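Local coordinates for protein putative hydrolase (Campylobacter jejuni, PDB 3D6L) that probably hydrolyses long-chain fatty acyl-CoA thioesters as a hexameric hotdog-fold thioesterase, at residues 81-91 / 103-114. Numbering follows the deposited sequence.
Sequences TSISVEVEVTA and INVTSALVTYVS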
ATOM      1  N   THR A  81     -16.799 -20.786  22.990  1.00 24.43           N
ATOM      2  CA  THR A  81     -15.649 -20.418  22.146  1.00 24.00           C
ATOM      3  C   THR A  81     -15.761 -19.020  21.503  1.00 23.86           C
ATOM      4  O   THR A  81     -14.768 -18.495  20.982  1.00 24.03           O
ATOM      5  CB  THR A  81     -15.400 -21.440  21.005  1.00 23.81           C
ATOM      6  OG1 THR A  81     -16.591 -21.582  20.225  1.00 24.20           O
ATOM      7  CG2 THR A  81     -14.986 -22.797  21.551  1.00 23.85           C
ATOM      8  N   SER A  82     -16.953 -18.421  21.528  1.00 23.13           N
ATOM      9  CA  SER A  82     -17.182 -17.174  20.799  1.00 22.58           C
ATOM     10  C   SER A  82     -17.047 -15.948  21.699  1.00 22.03           C
ATOM     11  O   SER A  82     -17.273 -16.042  22.901  1.00 22.11           O
ATOM     12  CB  SER A  82     -18.547 -17.188  20.112  1.00 22.60           C
ATOM     13  OG  SER A  82     -19.591 -16.993  21.056  1.00 23.39           O
ATOM     14  N   ILE A  83     -16.683 -14.808  21.103  1.00 21.13           N
ATOM     15  CA  ILE A  83     -16.479 -13.551  21.828  1.00 20.29           C
ATOM     16  C   ILE A  83     -17.058 -12.349  21.066  1.00 20.02           C
ATOM     17  O   ILE A  83     -16.611 -12.032  19.960  1.00 19.89           O
ATOM     18  CB  ILE A  83     -14.967 -13.283  22.104  1.00 20.46           C
ATOM     19  CG1 ILE A  83     -14.277 -14.521  22.691  1.00 19.94           C
ATOM     20  CG2 ILE A  83     -14.787 -12.059  23.005  1.00 19.63           C
ATOM     21  CD1 ILE A  83     -12.760 -14.530  22.542  1.00 19.77           C
ATOM     22  N   SER A  84     -18.029 -11.668  21.673  1.00 19.43           N
ATOM     23  CA  SER A  84     -18.640 -10.487  21.067  1.00 19.23           C
ATOM     24  C   SER A  84     -18.062  -9.187  21.594  1.00 18.90           C
ATOM     25  O   SER A  84     -17.861  -9.018  22.802  1.00 18.65           O
ATOM     26  CB  SER A  84     -20.145 -10.493  21.267  1.00 19.22           C
ATOM     27  OG  SER A  84     -20.694 -11.661  20.689  1.00 21.41           O
ATOM     28  N   VAL A  85     -17.806  -8.264  20.674  1.00 18.40           N
ATOM     29  CA  VAL A  85     -17.130  -7.029  21.014  1.00 18.05           C
ATOM     30  C   VAL A  85     -17.850  -5.858  20.379  1.00 18.01           C
ATOM     31  O   VAL A  85     -18.095  -5.854  19.172  1.00 18.46           O
ATOM     32  CB  VAL A  85     -15.643  -7.050  20.560  1.00 17.80           C
ATOM     33  CG1 VAL A  85     -14.939  -5.756  20.939  1.00 17.80           C
ATOM     34  CG2 VAL A  85     -14.900  -8.242  21.166  1.00 17.54           C
ATOM     35  N   GLU A  86     -18.211  -4.877  21.197  1.00 17.60           N
ATOM     36  CA  GLU A  86     -18.679  -3.611  20.669  1.00 17.59           C
ATOM     37  C   GLU A  86     -17.467  -2.722  20.417  1.00 17.21           C
ATOM     38  O   GLU A  86     -16.643  -2.509  21.315  1.00 17.08           O
ATOM     39  CB  GLU A  86     -19.674  -2.926  21.615  1.00 17.66           C
ATOM     40  CG  GLU A  86     -20.280  -1.625  21.053  1.00 18.33           C
ATOM     41  CD  GLU A  86     -21.267  -1.850  19.908  1.00 20.20           C
ATOM     42  OE1 GLU A  86     -22.114  -2.771  20.001  1.00 20.89           O
ATOM     43  OE2 GLU A  86     -21.211  -1.090  18.913  1.00 20.20           O
ATOM     44  N   VAL A  87     -17.360  -2.214  19.194  1.00 16.74           N
ATOM     45  CA  VAL A  87     -16.266  -1.326  18.834  1.00 16.54           C
ATOM     46  C   VAL A  87     -16.827   0.044  18.511  1.00 16.52           C
ATOM     47  O   VAL A  87     -17.754   0.172  17.716  1.00 16.38           O
ATOM     48  CB  VAL A  87     -15.438  -1.871  17.644  1.00 16.66           C
ATOM     49  CG1 VAL A  87     -14.312  -0.906  17.283  1.00 16.54           C
ATOM     50  CG2 VAL A  87     -14.873  -3.265  17.970  1.00 16.69           C
ATOM     51  N   GLU A  88     -16.262   1.063  19.147  1.00 16.69           N
ATOM     52  CA  GLU A  88     -16.659   2.435  18.905  1.00 16.77           C
ATOM     53  C   GLU A  88     -15.464   3.192  18.383  1.00 16.61           C
ATOM     54  O   GLU A  88     -14.380   3.137  18.965  1.00 16.53           O
ATOM     55  CB  GLU A  88     -17.161   3.091  20.191  1.00 16.97           C
ATOM     56  CG  GLU A  88     -18.444   2.490  20.738  1.00 18.80           C
ATOM     57  CD  GLU A  88     -19.671   2.853  19.917  1.00 21.43           C
ATOM     58  OE1 GLU A  88     -19.623   3.855  19.168  1.00 21.94           O
ATOM     59  OE2 GLU A  88     -20.689   2.130  20.027  1.00 23.60           O
ATOM     60  N   VAL A  89     -15.665   3.906  17.285  1.00 16.45           N
ATOM     61  CA  VAL A  89     -14.593   4.671  16.682  1.00 16.26           C
ATOM     62  C   VAL A  89     -14.859   6.165  16.868  1.00 16.87           C
ATOM     63  O   VAL A  89     -15.969   6.640  16.605  1.00 16.72           O
ATOM     64  CB  VAL A  89     -14.422   4.312  15.184  1.00 16.13           C
ATOM     65  CG1 VAL A  89     -13.161   4.925  14.625  1.00 15.66           C
ATOM     66  CG2 VAL A  89     -14.396   2.801  14.994  1.00 15.15           C
ATOM     67  N   THR A  90     -13.841   6.893  17.336  1.00 17.40           N
ATOM     68  CA  THR A  90     -13.899   8.349  17.469  1.00 18.17           C
ATOM     69  C   THR A  90     -12.839   9.012  16.578  1.00 18.58           C
ATOM     70  O   THR A  90     -11.719   8.513  16.466  1.00 18.49           O
ATOM     71  CB  THR A  90     -13.676   8.804  18.933  1.00 18.21           C
ATOM     72  OG1 THR A  90     -12.308   8.591  19.302  1.00 19.07           O
ATOM     73  CG2 THR A  90     -14.576   8.036  19.902  1.00 18.43           C
ATOM     74  N   ALA A  91     -13.193  10.126  15.943  1.00 19.31           N
ATOM     75  CA  ALA A  91     -12.225  10.914  15.184  1.00 20.37           C
ATOM     76  C   ALA A  91     -11.881  12.198  15.930  1.00 21.55           C
ATOM     77  O   ALA A  91     -12.767  12.943  16.355  1.00 21.59           O
ATOM     78  CB  ALA A  91     -12.737  11.223  13.795  1.00 19.81           C
ATOM     79  N   ILE A 103     -15.320  13.331  17.543  1.00 30.12           N
ATOM     80  CA  ILE A 103     -16.579  12.894  16.956  1.00 28.35           C
ATOM     81  C   ILE A 103     -16.700  11.376  16.960  1.00 27.06           C
ATOM     82  O   ILE A 103     -15.828  10.688  16.443  1.00 26.78           O
ATOM     83  CB  ILE A 103     -16.719  13.431  15.507  1.00 28.47           C
ATOM     84  CG1 ILE A 103     -16.445  14.946  15.486  1.00 28.63           C
ATOM     85  CG2 ILE A 103     -18.085  13.068  14.922  1.00 28.14           C
ATOM     86  CD1 ILE A 103     -16.864  15.683  14.219  1.00 28.60           C
ATOM     87  N   ASN A 104     -17.776  10.862  17.558  1.00 25.64           N
ATOM     88  CA  ASN A 104     -18.106   9.444  17.466  1.00 24.27           C
ATOM     89  C   ASN A 104     -18.522   9.166  16.030  1.00 23.39           C
ATOM     90  O   ASN A 104     -19.543   9.655  15.543  1.00 23.35           O
ATOM     91  CB  ASN A 104     -19.201   9.046  18.455  1.00 24.19           C
ATOM     92  CG  ASN A 104     -19.463   7.531  18.479  1.00 25.11           C
ATOM     93  OD1 ASN A 104     -18.610   6.713  18.106  1.00 24.77           O
ATOM     94  ND2 ASN A 104     -20.657   7.157  18.929  1.00 25.21           N
ATOM     95  N   VAL A 105     -17.703   8.376  15.354  1.00 22.33           N
ATOM     96  CA  VAL A 105     -17.681   8.388  13.911  1.00 21.08           C
ATOM     97  C   VAL A 105     -18.218   7.092  13.298  1.00 20.31           C
ATOM     98  O   VAL A 105     -18.867   7.127  12.250  1.00 20.60           O
ATOM     99  CB  VAL A 105     -16.269   8.800  13.420  1.00 21.17           C
ATOM    100  CG1 VAL A 105     -15.363   7.603  13.207  1.00 20.45           C
ATOM    101  CG2 VAL A 105     -16.371   9.676  12.193  1.00 21.89           C
ATOM    102  N   THR A 106     -17.967   5.963  13.961  1.00 18.96           N
ATOM    103  CA  THR A 106     -18.518   4.671  13.543  1.00 17.90           C
ATOM    104  C   THR A 106     -18.639   3.664  14.699  1.00 17.22           C
ATOM    105  O   THR A 106     -18.029   3.826  15.748  1.00 16.86           O
ATOM    106  CB  THR A 106     -17.845   4.070  12.216  1.00 17.99           C
ATOM    107  OG1 THR A 106     -17.581   2.665  12.361  1.00 18.55           O
ATOM    108  CG2 THR A 106     -16.572   4.763  11.852  1.00 16.71           C
ATOM    109  N   SER A 107     -19.441   2.629  14.477  1.00 16.56           N
ATOM    110  CA  SER A 107     -19.840   1.701  15.517  1.00 16.49           C
ATOM    111  C   SER A 107     -19.979   0.295  14.937  1.00 16.10           C
ATOM    112  O   SER A 107     -20.375   0.141  13.788  1.00 16.06           O
ATOM    113  CB  SER A 107     -21.188   2.149  16.049  1.00 16.73           C
ATOM    114  OG  SER A 107     -21.591   1.346  17.122  1.00 18.36           O
ATOM    115  N   ALA A 108     -19.656  -0.733  15.716  1.00 15.74           N
ATOM    116  CA  ALA A 108     -19.813  -2.109  15.235  1.00 15.60           C
ATOM    117  C   ALA A 108     -19.848  -3.148  16.342  1.00 15.45           C
ATOM    118  O   ALA A 108     -19.284  -2.950  17.411  1.00 15.07           O
ATOM    119  CB  ALA A 108     -18.719  -2.464  14.212  1.00 15.43           C
ATOM    120  N   LEU A 109     -20.518  -4.259  16.055  1.00 15.78           N
ATOM    121  CA  LEU A 109     -20.555  -5.423  16.933  1.00 16.29           C
ATOM    122  C   LEU A 109     -19.889  -6.577  16.193  1.00 16.38           C
ATOM    123  O   LEU A 109     -20.444  -7.095  15.225  1.00 16.33           O
ATOM    124  CB  LEU A 109     -22.005  -5.803  17.241  1.00 16.36           C
ATOM    125  CG  LEU A 109     -22.451  -6.253  18.636  1.00 16.57           C
ATOM    126  CD1 LEU A 109     -23.781  -7.016  18.508  1.00 15.75           C
ATOM    127  CD2 LEU A 109     -21.398  -7.079  19.390  1.00 15.25           C
ATOM    128  N   VAL A 110     -18.704  -6.978  16.646  1.00 16.46           N
ATOM    129  CA  VAL A 110     -17.920  -8.004  15.953  1.00 16.54           C
ATOM    130  C   VAL A 110     -17.853  -9.265  16.806  1.00 16.67           C
ATOM    131  O   VAL A 110     -17.737  -9.178  18.030  1.00 16.84           O
ATOM    132  CB  VAL A 110     -16.457  -7.514  15.650  1.00 16.60           C
ATOM    133  CG1 VAL A 110     -15.835  -8.343  14.544  1.00 15.72           C
ATOM    134  CG2 VAL A 110     -16.425  -6.029  15.267  1.00 16.04           C
ATOM    135  N   THR A 111     -17.906 -10.431  16.165  1.00 16.69           N
ATOM    136  CA  THR A 111     -17.779 -11.695  16.890  1.00 16.85           C
ATOM    137  C   THR A 111     -16.569 -12.504  16.417  1.00 16.70           C
ATOM    138  O   THR A 111     -16.306 -12.621  15.217  1.00 16.83           O
ATOM    139  CB  THR A 111     -19.084 -12.544  16.836  1.00 17.10           C
ATOM    140  OG1 THR A 111     -20.210 -11.716  17.158  1.00 18.00           O
ATOM    141  CG2 THR A 111     -19.032 -13.705  17.834  1.00 17.05           C
ATOM    142  N   TYR A 112     -15.845 -13.050  17.386  1.00 16.35           N
ATOM    143  CA  TYR A 112     -14.627 -13.805  17.150  1.00 16.42           C
ATOM    144  C   TYR A 112     -14.780 -15.191  17.754  1.00 16.72           C
ATOM    145  O   TYR A 112     -15.574 -15.385  18.677  1.00 16.66           O
ATOM    146  CB  TYR A 112     -13.422 -13.084  17.786  1.00 16.10           C
ATOM    147  CG  TYR A 112     -13.250 -11.666  17.291  1.00 15.58           C
ATOM    148  CD1 TYR A 112     -13.893 -10.600  17.922  1.00 15.49           C
ATOM    149  CD2 TYR A 112     -12.464 -11.395  16.172  1.00 15.50           C
ATOM    150  CE1 TYR A 112     -13.748  -9.288  17.452  1.00 16.42           C
ATOM    151  CE2 TYR A 112     -12.311 -10.097  15.692  1.00 15.75           C
ATOM    152  CZ  TYR A 112     -12.952  -9.047  16.331  1.00 16.00           C
ATOM    153  OH  TYR A 112     -12.802  -7.767  15.838  1.00 15.18           O
ATOM    154  N   VAL A 113     -14.037 -16.155  17.224  1.00 17.03           N
ATOM    155  CA  VAL A 113     -13.952 -17.463  17.846  1.00 17.91           C
ATOM    156  C   VAL A 113     -12.542 -17.615  18.412  1.00 18.51           C
ATOM    157  O   VAL A 113     -11.565 -17.215  17.781  1.00 18.48           O
ATOM    158  CB  VAL A 113     -14.324 -18.611  16.865  1.00 17.81           C
ATOM    159  CG1 VAL A 113     -13.334 -18.696  15.705  1.00 18.23           C
ATOM    160  CG2 VAL A 113     -14.396 -19.946  17.589  1.00 17.83           C
ATOM    161  N   SER A 114     -12.443 -18.165  19.617  1.00 19.57           N
ATOM    162  CA  SER A 114     -11.144 -18.396  20.230  1.00 20.81           C
ATOM    163  C   SER A 114     -10.568 -19.702  19.677  1.00 21.57           C
ATOM    164  O   SER A 114     -11.210 -20.749  19.747  1.00 21.71           O
ATOM    165  CB  SER A 114     -11.281 -18.437  21.746  1.00 20.81           C
ATOM    166  OG  SER A 114     -10.925 -19.695  22.272  1.00 21.79           O
TER
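Glu-86 and Glu-88 reach Ser-107 through different torsions: CG of Glu-86 lies opposite its backbone N (chi1 -176°), that of Glu-88 beside it (chi1 -66°), and both chains bend at chi2. Their carboxylates converge on the one hydroxyl, with Glu-86 OE2 3.0 Å and Glu-88 OE2 3.1 Å from Ser-107 OG. Lys-60 touches Ser-107, and long, weak ion pairs from Lys-60 and Arg-2 to Glu-88 OE1 may offset part of the negative charge gathered here. Next along this face, the Glu-86 and Leu-109 side chains cross at about a right angle, with Glu-86 OE1 3.8 Å from Leu-109 CG.

The two strands form the long antiparallel hairpin of the hotdog fold, whose sheet wraps around helix 26-42. On the helix-facing side, Val-85 CG2 comes obliquely to Tyr-112 CE1 at 4.0 Å, while Ile-83 O sits at the ring edge; Tyr-112 OH bonds to Asp-34 O on the helix. Val-89, Thr-106 and Ala-108 pack against Ile-33.

At Val-89 the pairing slips by one residue in a classic beta bulge. Val-89 O takes a nearly straight bond from Val-105 N (2.8 Å) and a weak one from Thr-106 N (3.4 Å), and CG1 of Val-89 meets CG1 of Val-105 at 3.7 Å.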